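Local coordinates for protein paenibacillus xanthan lyase (Paenibacillus, PDB 6F2P) that cleaves the polysaccharide xanthan as a calcium-containing lyase, probably by beta-elimination as in other enzymes of polysaccharide lyase family 8, at residues A[258-263]-A[307-312]; A[317-322]-A[347-352]. One frame throughout, in Å; residues are numbered along the deposited sequence.

Interaction 1 (A[258-263]-A[307-312])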
# COMPACT_ATOMS: atom_id res chain seq x y z
N ASN A 258 -17.16 -12.47 -3.05
CA ASN A 258 -16.17 -11.59 -2.44
C ASN A 258 -16.19 -11.68 -0.92
O ASN A 258 -15.15 -11.56 -0.25
CB ASN A 258 -16.41 -10.13 -2.85
CG ASN A 258 -16.30 -9.93 -4.35
OD1 ASN A 258 -15.85 -10.81 -5.08
ND2 ASN A 258 -16.71 -8.75 -4.82
N VAL A 259 -17.38 -11.92 -0.37
CA VAL A 259 -17.55 -12.04 1.07
C VAL A 259 -16.77 -13.25 1.59
O VAL A 259 -16.24 -13.22 2.69
CB VAL A 259 -19.04 -12.14 1.47
CG1 VAL A 259 -19.20 -12.30 2.97
CG2 VAL A 259 -19.80 -10.92 0.98
N TYR A 260 -16.70 -14.31 0.80
CA TYR A 260 -15.91 -15.47 1.21
C TYR A 260 -14.42 -15.15 1.12
O TYR A 260 -13.65 -15.53 2.00
CB TYR A 260 -16.30 -16.71 0.40
CG TYR A 260 -17.77 -17.03 0.56
CD1 TYR A 260 -18.22 -17.81 1.61
CD2 TYR A 260 -18.71 -16.52 -0.33
CE1 TYR A 260 -19.56 -18.08 1.77
CE2 TYR A 260 -20.06 -16.78 -0.17
CZ TYR A 260 -20.47 -17.57 0.88
OH TYR A 260 -21.81 -17.84 1.04
N ARG A 261 -14.03 -14.44 0.07
CA ARG A 261 -12.65 -14.03 -0.09
C ARG A 261 -12.20 -13.15 1.08
O ARG A 261 -11.04 -13.26 1.53
CB ARG A 261 -12.43 -13.28 -1.41
CG ARG A 261 -12.77 -14.07 -2.68
CD ARG A 261 -12.38 -15.54 -2.61
NE ARG A 261 -10.94 -15.75 -2.42
CZ ARG A 261 -10.38 -16.95 -2.31
NH1 ARG A 261 -11.12 -18.05 -2.39
NH2 ARG A 261 -9.06 -17.05 -2.13
N TRP A 262 -13.10 -12.29 1.57
CA TRP A 262 -12.79 -11.36 2.67
C TRP A 262 -12.17 -12.09 3.85
O TRP A 262 -11.24 -11.59 4.48
CB TRP A 262 -14.02 -10.60 3.15
CG TRP A 262 -14.58 -9.62 2.15
CD1 TRP A 262 -13.97 -9.15 1.02
CD2 TRP A 262 -15.88 -9.00 2.19
NE1 TRP A 262 -14.80 -8.28 0.36
CE2 TRP A 262 -15.98 -8.17 1.05
CE3 TRP A 262 -16.97 -9.08 3.06
CZ2 TRP A 262 -17.12 -7.41 0.78
CZ3 TRP A 262 -18.10 -8.32 2.79
CH2 TRP A 262 -18.17 -7.50 1.66
N ILE A 263 -12.68 -13.28 4.13
CA ILE A 263 -12.14 -14.12 5.19
C ILE A 263 -10.66 -14.43 4.96
O ILE A 263 -9.83 -14.22 5.85
CB ILE A 263 -12.93 -15.42 5.34
CG1 ILE A 263 -14.41 -15.11 5.58
CG2 ILE A 263 -12.36 -16.27 6.45
CD1 ILE A 263 -14.66 -14.11 6.70
N SER A 307 -19.46 -20.53 6.58
CA SER A 307 -19.20 -21.93 6.25
C SER A 307 -20.50 -22.68 5.99
O SER A 307 -20.53 -23.65 5.24
CB SER A 307 -18.41 -22.61 7.38
OG SER A 307 -19.23 -22.78 8.52
N GLN A 308 -21.58 -22.22 6.60
CA GLN A 308 -22.88 -22.85 6.41
C GLN A 308 -23.47 -22.57 5.02
O GLN A 308 -24.38 -23.26 4.56
CB GLN A 308 -23.84 -22.45 7.53
CG GLN A 308 -23.37 -22.95 8.90
CD GLN A 308 -24.22 -22.45 10.07
OE1 GLN A 308 -24.47 -21.25 10.22
NE2 GLN A 308 -24.64 -23.37 10.93
N THR A 309 -22.94 -21.57 4.32
CA THR A 309 -23.45 -21.25 2.99
C THR A 309 -22.36 -21.32 1.90
O THR A 309 -22.66 -21.20 0.71
CB THR A 309 -24.07 -19.85 2.97
OG1 THR A 309 -23.05 -18.87 3.20
CG2 THR A 309 -25.14 -19.73 4.04
N ALA A 310 -21.12 -21.53 2.32
CA ALA A 310 -19.97 -21.53 1.41
C ALA A 310 -19.91 -22.80 0.56
O ALA A 310 -20.55 -23.80 0.89
CB ALA A 310 -18.67 -21.36 2.19
N ALA A 311 -19.15 -22.74 -0.53
CA ALA A 311 -18.85 -23.92 -1.33
C ALA A 311 -17.97 -24.88 -0.53
O ALA A 311 -17.30 -24.46 0.41
CB ALA A 311 -18.15 -23.52 -2.61
N SER A 312 -17.96 -26.14 -0.93
CA SER A 312 -17.27 -27.20 -0.19
C SER A 312 -15.86 -26.84 0.29
O SER A 312 -15.55 -26.96 1.48
CB SER A 312 -17.20 -28.47 -1.04
OG SER A 312 -16.73 -29.56 -0.27
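The phenol ring of Tyr260 lies against Ala310 and carries its hydroxyl on to Thr309, fastening helix 256-267 to the turn between helices 292-307 and 312-328 in the alpha-helical N-terminal domain of a family 8 polysaccharide lyase, probably an alpha/alpha toroid of helical hairpins as in its relatives. Ala310 CB sits obliquely to the ring, 3.4 Å from Tyr260 CE1; its small methyl suits this place because the backbone can then come close, Ala310 CA lying 3.5 Å from the same Tyr260 CE1. Leu306 and Phe318 of the flanking helices also touch the tyrosine, which suits the place because its ring packs among apolar side chains while its hydroxyl supplies a polar end. That hydroxyl is met by Thr309, whose OG1 stands at the ring edge, in its plane. With chi1 at 66°, Thr309 OG1 is placed between its own backbone N and carbonyl carbon, where it also makes a weak hydrogen bond to Leu306 O. A phenylalanine in place of Tyr260 would probably keep the packing on Ala310 but leave the threonine hydroxyl without its mate across the contact. Tyr260 and Thr309 cross at about a right angle, joined by a hydrogen bond of 2.7 Å between Tyr260 OH and Thr309 OG1.

Interaction 2 (A[317-322]-A[347-352])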
# COMPACT_ATOMS: atom_id res chain seq x y z
N ALA A 317 -12.26 -25.03 4.69
CA ALA A 317 -11.20 -24.11 5.12
C ALA A 317 -11.64 -23.25 6.31
O ALA A 317 -10.89 -23.05 7.27
CB ALA A 317 -10.76 -23.24 3.95
N PHE A 318 -12.87 -22.76 6.23
CA PHE A 318 -13.45 -21.96 7.30
C PHE A 318 -13.57 -22.73 8.60
O PHE A 318 -13.26 -22.20 9.66
CB PHE A 318 -14.82 -21.42 6.90
CG PHE A 318 -14.77 -20.34 5.86
CD1 PHE A 318 -13.57 -19.96 5.28
CD2 PHE A 318 -15.93 -19.70 5.46
CE1 PHE A 318 -13.53 -18.98 4.33
CE2 PHE A 318 -15.89 -18.70 4.50
CZ PHE A 318 -14.69 -18.35 3.93
N LYS A 319 -14.04 -23.98 8.52
CA LYS A 319 -14.23 -24.77 9.73
C LYS A 319 -12.88 -25.08 10.36
O LYS A 319 -12.77 -25.18 11.57
CB LYS A 319 -14.97 -26.07 9.45
CG LYS A 319 -16.41 -25.88 9.03
CD LYS A 319 -17.09 -27.21 8.79
CE LYS A 319 -18.37 -27.00 8.00
NZ LYS A 319 -19.24 -28.20 7.98
N ARG A 320 -11.87 -25.22 9.52
CA ARG A 320 -10.55 -25.61 10.01
C ARG A 320 -9.91 -24.47 10.78
O ARG A 320 -9.30 -24.69 11.82
CB ARG A 320 -9.64 -26.06 8.87
CG ARG A 320 -10.01 -27.42 8.29
CD ARG A 320 -8.91 -27.97 7.39
NE ARG A 320 -7.80 -28.53 8.16
CZ ARG A 320 -6.52 -28.41 7.83
NH1 ARG A 320 -6.17 -27.72 6.75
NH2 ARG A 320 -5.58 -28.95 8.59
N MET A 321 -10.04 -23.25 10.28
CA MET A 321 -9.40 -22.14 10.97
C MET A 321 -10.15 -21.80 12.27
O MET A 321 -9.53 -21.56 13.31
CB MET A 321 -9.24 -20.93 10.03
CG MET A 321 -10.52 -20.27 9.58
SD MET A 321 -10.22 -18.84 8.52
CE MET A 321 -9.88 -19.62 6.95
N VAL A 322 -11.48 -21.82 12.22
CA VAL A 322 -12.28 -21.59 13.42
C VAL A 322 -12.01 -22.66 14.49
O VAL A 322 -11.90 -22.35 15.67
CB VAL A 322 -13.79 -21.49 13.10
CG1 VAL A 322 -14.64 -21.52 14.37
CG2 VAL A 322 -14.06 -20.22 12.34
N ASN A 347 -19.45 -25.91 19.19
CA ASN A 347 -19.13 -27.16 19.86
C ASN A 347 -19.19 -28.36 18.92
O ASN A 347 -18.34 -29.26 18.98
CB ASN A 347 -20.03 -27.37 21.08
CG ASN A 347 -19.47 -26.73 22.35
OD1 ASN A 347 -18.25 -26.59 22.50
ND2 ASN A 347 -20.35 -26.34 23.26
N GLN A 348 -20.18 -28.37 18.04
CA GLN A 348 -20.33 -29.44 17.07
C GLN A 348 -19.04 -29.53 16.25
O GLN A 348 -18.53 -30.61 15.97
CB GLN A 348 -21.52 -29.16 16.16
CG GLN A 348 -21.97 -30.33 15.30
CD GLN A 348 -21.10 -30.53 14.07
OE1 GLN A 348 -21.03 -31.63 13.52
NE2 GLN A 348 -20.46 -29.46 13.62
N LEU A 349 -18.53 -28.36 15.91
CA LEU A 349 -17.31 -28.22 15.13
C LEU A 349 -16.06 -28.74 15.84
O LEU A 349 -15.25 -29.43 15.23
CB LEU A 349 -17.14 -26.75 14.77
CG LEU A 349 -15.89 -26.33 14.02
CD1 LEU A 349 -15.79 -27.11 12.73
CD2 LEU A 349 -15.97 -24.85 13.76
N VAL A 350 -15.89 -28.43 17.12
CA VAL A 350 -14.71 -28.92 17.83
C VAL A 350 -14.82 -30.39 18.21
O VAL A 350 -13.84 -31.01 18.61
CB VAL A 350 -14.41 -28.10 19.09
CG1 VAL A 350 -14.49 -26.62 18.78
CG2 VAL A 350 -15.38 -28.45 20.18
N ASN A 351 -16.02 -30.94 18.09
CA ASN A 351 -16.25 -32.34 18.44
C ASN A 351 -16.24 -33.23 17.21
O ASN A 351 -16.20 -34.46 17.30
CB ASN A 351 -17.57 -32.48 19.19
CG ASN A 351 -17.48 -31.98 20.61
OD1 ASN A 351 -16.48 -32.22 21.30
ND2 ASN A 351 -18.51 -31.27 21.07
N ASP A 352 -16.27 -32.59 16.05
CA ASP A 352 -16.25 -33.28 14.77
C ASP A 352 -14.80 -33.63 14.40
O ASP A 352 -13.99 -32.75 14.11
CB ASP A 352 -16.86 -32.37 13.71
CG ASP A 352 -17.06 -33.05 12.37
OD1 ASP A 352 -16.34 -34.03 12.08
OD2 ASP A 352 -17.93 -32.59 11.61
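Leu349 carries the apolar packing here, setting its two methyls on two residues of helix 312-328 that lie three positions apart. Its CG is anti to the backbone N (chi1 176°), which sends the fork toward that helix. One prong, Leu349 CD1, rests 3.5 Å from Lys319 CB, with Lys319 CG also close by, using the aliphatic base of the lysine as a greasy surface. The other, Leu349 CD2, meets Val322 CG1 at 3.6 Å, the two side chains crossing nearly at right angles. The fork faces the backbone carbonyl Lys319 O, 3.8 Å from Leu349 CD1. A branched leucine fits because it can touch both neighbours at once, while beta-branched Val322 offers a short, stiff wall backed by Ile303.

The polar element is looser. Beyond CG the lysine chain is extended, and Lys319 NZ stays 5.8 Å from Asp352 OD2, too far for a salt bridge, though the opposite charges may attract weakly. Asp352 OD1 is instead hydrogen-bonded to Thr354 OG1.

The arrangement joins the last turn of helix 340-351 to the middle of helix 312-328 by apolar packing between neighbouring helices, consistent with the alpha/alpha toroid expected of the N-terminal domain in family 8 lyases.

Followed from the N terminus, the chain passes through several helices before helix 256-267, where interaction 1 opens; it closes when the chain returns, 44 residues later, to the turn after helix 292-307. The chain then enters helix 312-328, where interaction 2 opens, to close at the end of helix 340-351. The two loops therefore follow in series, neither enclosing nor crossing the other. The centres of interactions 1 and 2 are about 14 Å apart. Helix 312-328 bridges them: Phe318 CZ packs 3.6 Å from Tyr260 O, and Met321 SD lies 3.9 Å from Ile263 CG2. It also packs on helix 292-307, through Phe318 and Val322 on Ile303, and so ties together helices 256-267, 292-307 and 340-351.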